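PDB 2DUR: vesicular integral-membrane protein VIP36 from Canis lupus familiaris, which acts as a calcium-dependent intracellular lectin of the early secretory pathway, helping to transport and sort glycoproteins that carry high-mannose glycans. Local coordinates for residues W27-S32 against Q38-T43; T90-V95 against G101-F106; V131-G136 against V197-G202; T149-C154 against V248-S253; T165-R170 against L176-D181. One frame throughout, in Å; residues are numbered along the deposited sequence. Where two conformers were deposited one is given.

Contact 1: W27-S32 against Q38-T43; sequences WDFQGS and QYVRLT
S32 and L42 make the tight end of this contact: the hydroxyl S32 OG donates to the backbone oxygen L42 O at 2.7 Å, meeting the carbonyl in its plane, at 151° to the C=O bond. S32 OG sits between its own backbone N and carbonyl carbon (chi1 56°), which turns the hydroxyl in at the corner the second chain turns at L42. Serine suits the place because its short hydroxyl reaches L42 O while leaving the methyl T43 CG2 at 3.6 Å from S32 OG; the threonine's own hydroxyl is turned to H218. Beside this bond the carbonyl oxygens S32 O and R41 O are joined through a water, which donates to both and bridges the two segments. The other end is looser: the F29 ring reaches V40 through a single approach, CE2 to CG2 at 4.1 Å, the two side chains crossing at about a right angle. F29 is partly exposed, whereas V40 is buried. Strand 27-31 is the edge of the seven-stranded sheet, beside strand 49-55, and strand 40-43 lies next to 217-227 in the other sheet of this legume-lectin-like sandwich; L35 and I53 close round F29 and V40.

Contact 2: T90-V95 against G101-F106; sequences TRDRLV and GSKDNF
V95 and K103 bring two irregular loops together, their CA atoms 5.6 Å apart, and K103 N gives V95 O a weak, bent hydrogen bond of 3.0 Å (124° at the hydrogen). The same V95 O takes a bond from a water that also pairs with S102 OG, so the carbonyl is held by more than its one poor backbone partner. Over this bond the aliphatic part of K103 slants across V95, with V95 CB 3.9 Å from K103 CD. Lysine serves well here: its methylenes cover part of a valine that remains exposed, and bends at chi3 and chi4 (-62° and -69°) swing NZ back to D104 O at 3.1 Å. The loops link strand 84-90 to 109-114, neighbours in the seven-stranded sheet of the L-type lectin sandwich, by way of the short strand 96-97. D92 lies beside the lysine, OD2 4.0 Å from K103 CE, but its carboxylate is engaged by R91, which grips it side-on: R91 NH2 meets D92 OD2 on the syn side at 2.9 Å, and R91 NE reaches D92 OD1 from above the carboxylate plane. Deeper, the methyl T90 CG2 rests 4.1 Å from F106 CD1, and the buried F106 ring makes an edge-to-face pair with W88.

Contact 3: V131-G136 against V197-G202; sequences VMVNNG and VRLPTG
V133 and V197 share one rotamer, each with CG1 anti to the backbone N (chi1 170° and 172°) and CG2 beside it, and this sets a different branch of each in the contact: V133 CG2 meets V197 CG1 at 4.2 Å. The other branch of V133 is used as well, since CG1 comes within 4.4 Å of L199 CD2. L199 starts off along the flank of its chain, but with CG near the backbone N (chi1 -66°) and an extended second torsion its end turns back towards the valine. One forked side chain thus lies across two residues of the partner, with the valines crossing obliquely and no hydrogen bond between the segments. Their backbones stay well apart, the nearest CA atoms, those of V133 and V197, being 8.1 Å from each other.

This is a contact between sheets rather than within one. Strand 128-135 belongs to the seven-stranded sheet and strand 189-198 to the eight-stranded sheet of the legume-lectin-like sandwich, and beta-branched valines suit both, because they favour extended backbone while placing methyl groups between the sheets. V197 and L199 are buried, V133 partly exposed. L109, from the strand beside 128-135, touches both V133 and L199. N134 points away from the partner, its OD1 accepting a weak 3.1 Å bond from G136 N.

Contact 4: T149-C154 against V248-S253; sequences TELAGC and VNFLKS
L151 is the whole of its segment's share of this contact: CD1 faces V248, while CD2 meets both V248 and F250. CD1 packs against V248 CG2 at 3.8 Å, and CD2 meets F250 CE2 at 3.8 Å. The first torsion of the leucine, -114°, lies far from the usual staggered values; it brings round towards the C-terminal segment a side chain whose root leaves along the flank. V248, the second large contributor, starts off towards the leucine's segment. Both its branches take part, because V248 CG1 also stands 3.9 Å from L151 CD2, and the two side chains slide past each other in opposite directions.

F250 adds less surface. L151 CD2 lies at the edge of its ring, near the ring plane, while V248 CG1 lies over one face, 3.6 Å above the plane and offset towards the rim. The three side chains thus all touch one another. All three are hydrocarbon, which suits a patch where no hydrogen bond joins the segments, although it lies at the surface and F250 is largely exposed.

L151 lies at the strand 152-155 margin of the seven-stranded sheet, where its backbone pairs with V131. V248 ends strand 247-248, the edge of the eight-stranded sheet beside 189-198. V133 and I194, one from each sheet, also touch L151, so the contact closes one margin of the sandwich.

Contact 5: T165-R170 against L176-D181; sequences TFLAVR and LTVMTD
F166 and D181 form one end of an antiparallel beta hairpin, strands 165-172 and 175-181, within the eight-stranded sheet of the lectin sandwich. The strand axes come within 4.7 Å at 166°. Backbone bonds dominate: F166 with D181, A168 with M179 and R170 with T177 are hydrogen-bonded pairs, each with two N-H...O bonds. L167 with T180 and V169 with V178 are non-hydrogen-bonded pairs.

Apolar contacts lie on the face carrying L167, V169, V178 and T180, turned to the other sheet, where I111 touches L167 and V169. L167 CD1 reaches V178 CG1 at 4.0 Å and T180 CG2 at 3.7 Å, while V169 CG1 meets L176 CD1 at 3.9 Å. Branched residues fill this interior well. On the opposite face, small A168 leaves room for M179, whose chain bends at chi3 (-71°) to set CE 3.9 Å from A168 CB.

Polar groups lie on that same face. The D181 carboxylate runs beside the F166 ring, their planes 23° apart, with OD2 3.4 Å from F166 CD1. At the other end R170 is extended from CG to NE; a water in its guanidinium plane accepts from R170 NH1 and donates to T177 OG1 (which also bonds D193), each at 2.8 Å.

In the fold
Along the chain contact 1 comes first, then contact 2; contacts 3 and 4 interlock, their segments alternating, and contact 5 falls between the halves of both. Contacts 1, 3 and 4 each join the seven-stranded sheet to the eight-stranded one, whereas contact 5 lies within the latter and contact 2 in loops of the former. Contacts 1 and 4 stand on opposite sides of the chain's centre, their centres 32 Å apart. Links connect neighbours: D28 of contact 1 makes a salt bridge to R93 of contact 2, and N105 of contact 2 probably bonds G136 of contact 3. Contacts 1, 3 and 4 thus tie together the two sheets of the lumenal lectin domain, which binds calcium and mannose.

Contact 1: W27-S32 against Q38-T43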
# COMPACT_ATOMS: atom_id res chain seq x y z
N TRP A 27 11.45 8.30 7.26
CA TRP A 27 10.27 8.58 6.43
C TRP A 27 9.98 10.07 6.44
O TRP A 27 10.25 10.74 7.45
CB TRP A 27 9.05 7.88 7.01
CG TRP A 27 9.19 6.37 7.06
CD1 TRP A 27 9.90 5.64 7.98
CD2 TRP A 27 8.61 5.41 6.15
NE1 TRP A 27 9.80 4.30 7.70
CE2 TRP A 27 9.02 4.13 6.59
CE3 TRP A 27 7.78 5.52 5.02
CZ2 TRP A 27 8.65 2.95 5.92
CZ3 TRP A 27 7.39 4.33 4.36
CH2 TRP A 27 7.83 3.07 4.82
N ASP A 28 9.46 10.57 5.32
CA ASP A 28 8.91 11.93 5.21
C ASP A 28 7.41 11.83 5.48
O ASP A 28 6.74 10.92 4.99
CB ASP A 28 9.14 12.50 3.82
CG ASP A 28 10.59 12.84 3.55
OD1 ASP A 28 11.18 13.58 4.35
OD2 ASP A 28 11.14 12.39 2.53
N PHE A 29 6.89 12.78 6.25
CA PHE A 29 5.49 12.81 6.64
C PHE A 29 4.85 13.99 5.91
O PHE A 29 5.29 15.13 6.07
CB PHE A 29 5.38 12.94 8.17
CG PHE A 29 6.08 11.82 8.90
CD1 PHE A 29 7.41 11.95 9.28
CD2 PHE A 29 5.43 10.61 9.11
CE1 PHE A 29 8.07 10.89 9.91
CE2 PHE A 29 6.07 9.55 9.74
CZ PHE A 29 7.40 9.71 10.13
N GLN A 30 3.86 13.71 5.07
CA GLN A 30 3.37 14.70 4.09
C GLN A 30 1.86 14.88 4.19
O GLN A 30 1.12 13.99 4.60
CB GLN A 30 3.76 14.28 2.64
CG GLN A 30 3.36 15.29 1.55
CD GLN A 30 1.89 15.18 1.16
OE1 GLN A 30 1.28 14.12 1.29
NE2 GLN A 30 1.31 16.29 0.67
N GLY A 31 1.38 16.08 3.82
CA GLY A 31 -0.08 16.28 3.81
C GLY A 31 -0.69 16.26 5.21
O GLY A 31 -0.05 16.64 6.19
N SER A 32 -1.92 15.78 5.29
CA SER A 32 -2.66 15.75 6.55
C SER A 32 -2.05 14.84 7.62
O SER A 32 -2.46 14.92 8.77
CB SER A 32 -4.14 15.37 6.34
OG SER A 32 -4.25 14.11 5.65
N GLN A 38 2.07 6.26 19.25
CA GLN A 38 1.48 4.94 19.00
C GLN A 38 1.06 4.63 17.57
O GLN A 38 0.85 3.48 17.21
CB GLN A 38 0.30 4.70 19.93
CG GLN A 38 0.70 4.54 21.41
CD GLN A 38 1.85 3.54 21.60
OE1 GLN A 38 1.72 2.34 21.33
NE2 GLN A 38 2.99 4.05 22.07
N TYR A 39 0.89 5.67 16.75
CA TYR A 39 0.46 5.46 15.37
C TYR A 39 0.79 6.67 14.52
O TYR A 39 0.97 7.77 15.04
CB TYR A 39 -1.05 5.16 15.26
CG TYR A 39 -1.97 6.19 15.90
CD1 TYR A 39 -2.26 7.40 15.26
CD2 TYR A 39 -2.55 5.94 17.15
CE1 TYR A 39 -3.11 8.35 15.85
CE2 TYR A 39 -3.40 6.89 17.75
CZ TYR A 39 -3.67 8.08 17.10
OH TYR A 39 -4.50 9.01 17.69
N VAL A 40 0.89 6.44 13.22
CA VAL A 40 0.92 7.51 12.24
C VAL A 40 -0.51 7.61 11.70
O VAL A 40 -1.10 6.60 11.31
CB VAL A 40 1.93 7.19 11.13
CG1 VAL A 40 1.81 8.20 9.97
CG2 VAL A 40 3.34 7.19 11.70
N ARG A 41 -1.10 8.80 11.71
CA ARG A 41 -2.46 8.92 11.24
C ARG A 41 -2.41 9.70 9.94
O ARG A 41 -2.11 10.89 9.96
CB ARG A 41 -3.34 9.67 12.26
CG ARG A 41 -4.77 9.93 11.77
CD ARG A 41 -5.71 10.21 12.95
NE ARG A 41 -5.92 8.96 13.67
CZ ARG A 41 -6.50 8.84 14.86
NH1 ARG A 41 -6.96 9.92 15.49
NH2 ARG A 41 -6.63 7.64 15.42
N LEU A 42 -2.68 9.02 8.82
CA LEU A 42 -2.61 9.64 7.51
C LEU A 42 -3.71 10.69 7.32
O LEU A 42 -3.45 11.76 6.74
CB LEU A 42 -2.70 8.58 6.42
CG LEU A 42 -1.58 7.52 6.46
CD1 LEU A 42 -1.91 6.41 5.45
CD2 LEU A 42 -0.26 8.14 6.15
N THR A 43 -4.92 10.36 7.74
CA THR A 43 -6.02 11.35 7.78
C THR A 43 -6.80 11.17 9.08
O THR A 43 -6.95 10.05 9.55
CB THR A 43 -7.03 11.20 6.62
OG1 THR A 43 -7.82 10.01 6.78
CG2 THR A 43 -6.33 11.23 5.24
O HOH W 1 -3.97 12.97 10.10

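Contact 2: T90-V95 against G101-F106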
# COMPACT_ATOMS: atom_id res chain seq x y z
N THR A 90 6.79 2.72 -5.78
CA THR A 90 6.74 3.57 -6.97
C THR A 90 8.02 4.33 -7.25
O THR A 90 8.83 4.59 -6.36
CB THR A 90 5.56 4.58 -6.91
OG1 THR A 90 5.67 5.40 -5.74
CG2 THR A 90 4.21 3.87 -6.94
N ARG A 91 8.15 4.74 -8.51
CA ARG A 91 9.30 5.52 -8.95
C ARG A 91 9.41 6.84 -8.19
O ARG A 91 10.51 7.24 -7.78
CB ARG A 91 9.16 5.82 -10.43
CG ARG A 91 10.43 6.40 -11.03
CD ARG A 91 10.14 6.90 -12.44
NE ARG A 91 9.30 8.09 -12.42
CZ ARG A 91 8.84 8.71 -13.51
NH1 ARG A 91 9.07 8.22 -14.73
NH2 ARG A 91 8.10 9.81 -13.35
N ASP A 92 8.27 7.51 -8.06
CA ASP A 92 8.22 8.84 -7.48
C ASP A 92 7.68 8.75 -6.06
O ASP A 92 7.01 7.78 -5.67
CB ASP A 92 7.33 9.76 -8.34
CG ASP A 92 7.90 9.97 -9.75
OD1 ASP A 92 9.12 9.75 -9.96
OD2 ASP A 92 7.14 10.32 -10.66
N ARG A 93 8.01 9.77 -5.26
CA ARG A 93 7.57 9.84 -3.90
C ARG A 93 7.11 11.27 -3.63
O ARG A 93 7.44 12.19 -4.40
CB ARG A 93 8.73 9.51 -2.96
CG ARG A 93 9.91 10.42 -3.13
CD ARG A 93 11.21 9.88 -2.53
NE ARG A 93 11.08 9.53 -1.12
CZ ARG A 93 11.16 10.42 -0.13
NH1 ARG A 93 11.35 11.71 -0.41
NH2 ARG A 93 11.04 10.04 1.13
N LEU A 94 6.33 11.42 -2.57
CA LEU A 94 5.90 12.71 -1.99
C LEU A 94 4.83 13.51 -2.74
O LEU A 94 4.33 14.51 -2.19
CB LEU A 94 7.12 13.57 -1.59
CG LEU A 94 7.81 13.20 -0.27
CD1 LEU A 94 9.19 13.86 -0.15
CD2 LEU A 94 6.94 13.51 0.96
N VAL A 95 4.44 13.06 -3.93
CA VAL A 95 3.56 13.87 -4.78
C VAL A 95 2.12 13.56 -4.42
O VAL A 95 1.68 12.41 -4.59
CB VAL A 95 3.80 13.66 -6.32
CG1 VAL A 95 3.05 14.73 -7.12
CG2 VAL A 95 5.29 13.66 -6.67
N GLY A 101 -4.89 10.05 -1.96
CA GLY A 101 -3.93 11.01 -1.44
C GLY A 101 -2.65 11.21 -2.20
O GLY A 101 -1.95 12.18 -1.93
N SER A 102 -2.34 10.33 -3.17
CA SER A 102 -1.09 10.38 -3.92
C SER A 102 -1.35 10.54 -5.44
O SER A 102 -2.49 10.44 -5.90
CB SER A 102 -0.29 9.10 -3.66
OG SER A 102 1.01 9.15 -4.21
N LYS A 103 -0.28 10.75 -6.20
CA LYS A 103 -0.38 11.09 -7.63
C LYS A 103 -0.98 9.97 -8.46
O LYS A 103 -0.79 8.78 -8.18
CB LYS A 103 0.99 11.51 -8.22
CG LYS A 103 1.96 10.38 -8.43
CD LYS A 103 3.37 10.82 -8.91
CE LYS A 103 3.33 11.50 -10.28
NZ LYS A 103 2.99 10.63 -11.43
N ASP A 104 -1.72 10.37 -9.48
CA ASP A 104 -2.21 9.46 -10.51
C ASP A 104 -1.09 9.25 -11.53
O ASP A 104 0.00 9.87 -11.40
CB ASP A 104 -3.43 10.09 -11.18
CG ASP A 104 -4.35 9.07 -11.83
OD1 ASP A 104 -4.04 7.85 -11.83
OD2 ASP A 104 -5.43 9.50 -12.31
N ASN A 105 -1.30 8.37 -12.52
CA ASN A 105 -0.32 8.19 -13.61
C ASN A 105 1.05 7.87 -13.03
O ASN A 105 2.10 8.36 -13.48
CB ASN A 105 -0.25 9.47 -14.48
CG ASN A 105 -1.52 9.72 -15.23
OD1 ASN A 105 -2.35 10.55 -14.80
ND2 ASN A 105 -1.71 9.01 -16.33
N PHE A 106 1.02 7.04 -12.00
CA PHE A 106 2.26 6.66 -11.28
C PHE A 106 3.00 5.55 -12.03
O PHE A 106 2.49 4.95 -13.00
CB PHE A 106 1.90 6.22 -9.85
CG PHE A 106 0.89 5.10 -9.80
CD1 PHE A 106 1.30 3.77 -9.81
CD2 PHE A 106 -0.49 5.38 -9.75
CE1 PHE A 106 0.36 2.73 -9.78
CE2 PHE A 106 -1.44 4.37 -9.73
CZ PHE A 106 -1.03 3.04 -9.73
O HOH W 2 1.82 11.08 -1.87

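Contact 3: V131-G136 against V197-G202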
# COMPACT_ATOMS: atom_id res chain seq x y z
N VAL A 131 -4.98 -4.59 -6.61
CA VAL A 131 -3.65 -4.15 -7.01
C VAL A 131 -3.71 -3.53 -8.42
O VAL A 131 -4.55 -3.92 -9.23
CB VAL A 131 -2.61 -5.29 -6.97
CG1 VAL A 131 -2.29 -5.65 -5.51
CG2 VAL A 131 -3.12 -6.53 -7.76
N MET A 132 -2.79 -2.63 -8.69
CA MET A 132 -2.67 -1.95 -9.98
C MET A 132 -1.19 -1.79 -10.28
O MET A 132 -0.42 -1.43 -9.39
CB MET A 132 -3.40 -0.59 -9.92
CG MET A 132 -3.23 0.23 -11.21
SD MET A 132 -4.28 1.69 -11.01
CE MET A 132 -3.83 2.57 -12.51
N VAL A 133 -0.80 -2.07 -11.52
CA VAL A 133 0.58 -1.87 -11.96
C VAL A 133 0.54 -0.86 -13.09
O VAL A 133 -0.29 -0.98 -13.98
CB VAL A 133 1.21 -3.18 -12.43
CG1 VAL A 133 2.56 -2.95 -13.12
CG2 VAL A 133 1.38 -4.11 -11.21
N ASN A 134 1.44 0.12 -13.03
CA ASN A 134 1.35 1.28 -13.94
C ASN A 134 2.71 1.69 -14.43
O ASN A 134 3.69 1.60 -13.68
CB ASN A 134 0.71 2.44 -13.14
CG ASN A 134 0.02 3.49 -14.02
OD1 ASN A 134 0.20 3.54 -15.24
ND2 ASN A 134 -0.78 4.34 -13.38
N ASN A 135 2.72 2.13 -15.69
CA ASN A 135 3.90 2.57 -16.43
C ASN A 135 3.87 4.08 -16.67
O ASN A 135 4.67 4.57 -17.47
CB ASN A 135 4.01 1.85 -17.81
CG ASN A 135 2.85 2.20 -18.80
OD1 ASN A 135 1.76 2.64 -18.38
ND2 ASN A 135 3.09 2.00 -20.13
N GLY A 136 2.97 4.80 -15.98
CA GLY A 136 2.75 6.22 -16.22
C GLY A 136 1.54 6.53 -17.06
O GLY A 136 1.01 7.64 -16.95
N VAL A 197 4.22 -10.42 -12.85
CA VAL A 197 4.33 -9.01 -12.49
C VAL A 197 5.80 -8.57 -12.55
O VAL A 197 6.63 -9.12 -11.84
CB VAL A 197 3.73 -8.75 -11.10
CG1 VAL A 197 4.02 -7.32 -10.64
CG2 VAL A 197 2.22 -9.06 -11.08
N ARG A 198 6.10 -7.59 -13.41
CA ARG A 198 7.46 -7.09 -13.62
C ARG A 198 7.61 -5.72 -12.97
O ARG A 198 6.90 -4.79 -13.33
CB ARG A 198 7.81 -6.99 -15.12
CG ARG A 198 7.84 -8.33 -15.85
CD ARG A 198 8.29 -8.23 -17.34
NE ARG A 198 9.50 -7.43 -17.62
CZ ARG A 198 10.76 -7.81 -17.42
NH1 ARG A 198 11.06 -8.99 -16.87
NH2 ARG A 198 11.75 -6.99 -17.74
N LEU A 199 8.48 -5.63 -11.97
CA LEU A 199 8.77 -4.37 -11.28
C LEU A 199 10.26 -4.21 -11.12
O LEU A 199 10.97 -5.20 -10.85
CB LEU A 199 8.13 -4.38 -9.88
CG LEU A 199 6.59 -4.40 -9.85
CD1 LEU A 199 6.10 -4.63 -8.42
CD2 LEU A 199 5.98 -3.12 -10.40
N PRO A 200 10.77 -2.97 -11.29
CA PRO A 200 12.20 -2.74 -11.06
C PRO A 200 12.57 -2.63 -9.58
O PRO A 200 11.69 -2.45 -8.72
CB PRO A 200 12.42 -1.38 -11.74
CG PRO A 200 11.10 -0.67 -11.52
CD PRO A 200 10.07 -1.73 -11.71
N THR A 201 13.86 -2.74 -9.30
CA THR A 201 14.40 -2.33 -8.01
C THR A 201 14.58 -0.81 -8.07
O THR A 201 14.53 -0.23 -9.17
CB THR A 201 15.77 -2.97 -7.77
OG1 THR A 201 16.58 -2.78 -8.93
CG2 THR A 201 15.64 -4.47 -7.44
N GLY A 202 14.82 -0.17 -6.92
CA GLY A 202 15.10 1.26 -6.86
C GLY A 202 13.87 2.15 -6.67
O GLY A 202 13.96 3.37 -6.79

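Contact 4: T149-C154 against V248-S253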
# COMPACT_ATOMS: atom_id res chain seq x y z
N THR A 149 -8.74 -0.70 -14.43
CA THR A 149 -7.30 -0.93 -14.24
C THR A 149 -7.00 -1.95 -13.12
O THR A 149 -5.85 -2.09 -12.73
CB THR A 149 -6.55 0.38 -13.99
OG1 THR A 149 -7.16 1.11 -12.91
CG2 THR A 149 -6.57 1.25 -15.26
N GLU A 150 -8.03 -2.61 -12.61
CA GLU A 150 -7.82 -3.65 -11.58
C GLU A 150 -7.10 -4.86 -12.17
O GLU A 150 -7.58 -5.45 -13.14
CB GLU A 150 -9.17 -4.10 -11.01
CG GLU A 150 -9.00 -5.26 -10.00
CD GLU A 150 -10.31 -5.85 -9.48
OE1 GLU A 150 -11.39 -5.31 -9.76
OE2 GLU A 150 -10.24 -6.89 -8.80
N LEU A 151 -5.96 -5.23 -11.59
CA LEU A 151 -5.27 -6.46 -11.97
C LEU A 151 -5.88 -7.67 -11.27
O LEU A 151 -6.07 -8.74 -11.88
CB LEU A 151 -3.79 -6.36 -11.58
CG LEU A 151 -2.63 -6.31 -12.53
CD1 LEU A 151 -1.38 -6.42 -11.70
CD2 LEU A 151 -2.70 -7.46 -13.57
N ALA A 152 -6.16 -7.50 -9.98
CA ALA A 152 -6.75 -8.55 -9.14
C ALA A 152 -7.22 -7.89 -7.85
O ALA A 152 -6.80 -6.78 -7.55
CB ALA A 152 -5.74 -9.65 -8.83
N GLY A 153 -8.09 -8.55 -7.11
CA GLY A 153 -8.56 -7.98 -5.85
C GLY A 153 -9.43 -8.95 -5.08
O GLY A 153 -9.67 -10.09 -5.52
N CYS A 154 -9.86 -8.50 -3.91
CA CYS A 154 -10.73 -9.32 -3.07
C CYS A 154 -11.52 -8.40 -2.15
O CYS A 154 -11.06 -7.32 -1.80
CB CYS A 154 -9.92 -10.33 -2.25
SG CYS A 154 -9.14 -9.68 -0.73
N VAL A 248 2.96 -6.20 -16.78
CA VAL A 248 2.44 -7.51 -16.39
C VAL A 248 2.39 -8.37 -17.64
O VAL A 248 1.89 -7.92 -18.68
CB VAL A 248 1.05 -7.44 -15.74
CG1 VAL A 248 0.57 -8.85 -15.29
CG2 VAL A 248 1.07 -6.46 -14.54
N ASN A 249 2.97 -9.57 -17.56
CA ASN A 249 2.80 -10.57 -18.61
C ASN A 249 1.56 -11.40 -18.30
O ASN A 249 1.34 -11.76 -17.14
CB ASN A 249 4.02 -11.49 -18.68
CG ASN A 249 5.30 -10.74 -18.96
OD1 ASN A 249 5.30 -9.77 -19.72
ND2 ASN A 249 6.40 -11.18 -18.34
N PHE A 250 0.77 -11.74 -19.32
CA PHE A 250 -0.49 -12.46 -19.10
C PHE A 250 -0.52 -13.82 -19.77
O PHE A 250 -0.23 -13.95 -20.96
CB PHE A 250 -1.68 -11.65 -19.59
CG PHE A 250 -1.88 -10.38 -18.83
CD1 PHE A 250 -1.38 -9.18 -19.31
CD2 PHE A 250 -2.57 -10.39 -17.61
CE1 PHE A 250 -1.55 -8.00 -18.59
CE2 PHE A 250 -2.74 -9.21 -16.90
CZ PHE A 250 -2.25 -8.03 -17.38
N LEU A 251 -0.88 -14.84 -19.00
CA LEU A 251 -1.07 -16.17 -19.56
C LEU A 251 -2.21 -16.13 -20.58
O LEU A 251 -3.26 -15.51 -20.34
CB LEU A 251 -1.37 -17.17 -18.43
CG LEU A 251 -1.41 -18.65 -18.81
CD1 LEU A 251 0.02 -19.15 -19.08
CD2 LEU A 251 -2.08 -19.44 -17.67
N LYS A 252 -2.01 -16.78 -21.72
CA LYS A 252 -3.05 -16.79 -22.75
C LYS A 252 -4.23 -17.68 -22.38
O LYS A 252 -4.09 -18.61 -21.57
CB LYS A 252 -2.45 -17.17 -24.11
CG LYS A 252 -1.56 -16.06 -24.66
CD LYS A 252 -0.79 -16.47 -25.90
CE LYS A 252 -1.68 -16.62 -27.10
NZ LYS A 252 -0.94 -17.22 -28.28
N SER A 253 -5.40 -17.36 -22.93
CA SER A 253 -6.61 -18.18 -22.75
C SER A 253 -6.37 -19.62 -23.21
O SER A 253 -6.98 -20.56 -22.69
CB SER A 253 -7.79 -17.59 -23.53
OG SER A 253 -8.07 -16.25 -23.12

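Contact 5: T165-R170 against L176-D181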
# COMPACT_ATOMS: atom_id res chain seq x y z
N THR A 165 -5.55 -5.34 12.79
CA THR A 165 -5.71 -5.74 11.38
C THR A 165 -4.38 -5.53 10.65
O THR A 165 -3.70 -4.48 10.80
CB THR A 165 -6.83 -4.92 10.68
OG1 THR A 165 -6.60 -3.51 10.90
CG2 THR A 165 -8.20 -5.32 11.19
N PHE A 166 -4.00 -6.53 9.85
CA PHE A 166 -2.71 -6.52 9.16
C PHE A 166 -2.87 -6.91 7.70
O PHE A 166 -3.81 -7.65 7.33
CB PHE A 166 -1.72 -7.53 9.76
CG PHE A 166 -1.50 -7.38 11.23
CD1 PHE A 166 -2.37 -8.00 12.13
CD2 PHE A 166 -0.39 -6.70 11.71
CE1 PHE A 166 -2.18 -7.89 13.52
CE2 PHE A 166 -0.18 -6.57 13.10
CZ PHE A 166 -1.09 -7.19 13.99
N LEU A 167 -1.93 -6.40 6.89
CA LEU A 167 -1.81 -6.78 5.47
C LEU A 167 -0.40 -7.25 5.18
O LEU A 167 0.55 -6.72 5.73
CB LEU A 167 -2.14 -5.56 4.57
CG LEU A 167 -2.51 -5.90 3.13
CD1 LEU A 167 -3.91 -6.40 3.11
CD2 LEU A 167 -2.39 -4.65 2.28
N ALA A 168 -0.26 -8.26 4.32
CA ALA A 168 1.06 -8.64 3.84
C ALA A 168 1.09 -8.51 2.32
O ALA A 168 0.14 -8.89 1.65
CB ALA A 168 1.38 -10.07 4.26
N VAL A 169 2.18 -7.94 1.82
CA VAL A 169 2.42 -7.83 0.37
C VAL A 169 3.77 -8.44 0.11
O VAL A 169 4.79 -7.95 0.58
CB VAL A 169 2.41 -6.36 -0.11
CG1 VAL A 169 2.65 -6.31 -1.62
CG2 VAL A 169 1.07 -5.65 0.26
N ARG A 170 3.78 -9.51 -0.68
CA ARG A 170 5.00 -10.27 -0.97
C ARG A 170 5.28 -10.15 -2.46
O ARG A 170 4.38 -10.33 -3.28
CB ARG A 170 4.83 -11.74 -0.61
CG ARG A 170 6.11 -12.58 -0.80
CD ARG A 170 5.82 -14.07 -0.53
NE ARG A 170 7.00 -14.92 -0.75
CZ ARG A 170 7.38 -15.48 -1.91
NH1 ARG A 170 6.67 -15.34 -3.04
NH2 ARG A 170 8.50 -16.21 -1.93
N LEU A 176 3.22 -11.86 -7.11
CA LEU A 176 2.73 -10.82 -6.20
C LEU A 176 1.60 -11.41 -5.39
O LEU A 176 0.58 -11.83 -5.93
CB LEU A 176 2.23 -9.61 -7.03
CG LEU A 176 1.63 -8.47 -6.19
CD1 LEU A 176 2.65 -7.86 -5.25
CD2 LEU A 176 1.00 -7.40 -7.09
N THR A 177 1.78 -11.45 -4.07
CA THR A 177 0.78 -12.05 -3.19
C THR A 177 0.37 -11.02 -2.15
O THR A 177 1.21 -10.37 -1.53
CB THR A 177 1.34 -13.33 -2.47
OG1 THR A 177 1.96 -14.20 -3.43
CG2 THR A 177 0.24 -14.06 -1.75
N VAL A 178 -0.93 -10.87 -1.98
CA VAL A 178 -1.46 -10.01 -0.91
C VAL A 178 -2.30 -10.88 -0.01
O VAL A 178 -3.19 -11.59 -0.49
CB VAL A 178 -2.33 -8.86 -1.49
CG1 VAL A 178 -2.83 -7.96 -0.37
CG2 VAL A 178 -1.53 -8.06 -2.52
N MET A 179 -2.01 -10.85 1.30
CA MET A 179 -2.75 -11.63 2.30
C MET A 179 -3.25 -10.71 3.40
O MET A 179 -2.70 -9.64 3.61
CB MET A 179 -1.84 -12.72 2.88
CG MET A 179 -1.21 -13.57 1.80
SD MET A 179 -0.07 -14.82 2.42
CE MET A 179 1.30 -13.79 2.96
N THR A 180 -4.28 -11.14 4.12
CA THR A 180 -4.83 -10.31 5.19
C THR A 180 -4.83 -11.09 6.50
O THR A 180 -4.84 -12.34 6.50
CB THR A 180 -6.27 -9.88 4.87
OG1 THR A 180 -7.10 -11.02 4.74
CG2 THR A 180 -6.34 -9.09 3.54
N ASP A 181 -4.83 -10.35 7.60
CA ASP A 181 -5.02 -10.92 8.95
C ASP A 181 -5.99 -9.99 9.66
O ASP A 181 -5.57 -9.03 10.29
CB ASP A 181 -3.68 -11.05 9.67
CG ASP A 181 -3.82 -11.45 11.16
OD1 ASP A 181 -4.93 -11.80 11.60
OD2 ASP A 181 -2.80 -11.34 11.86
O HOH W 3 4.67 -13.56 -3.74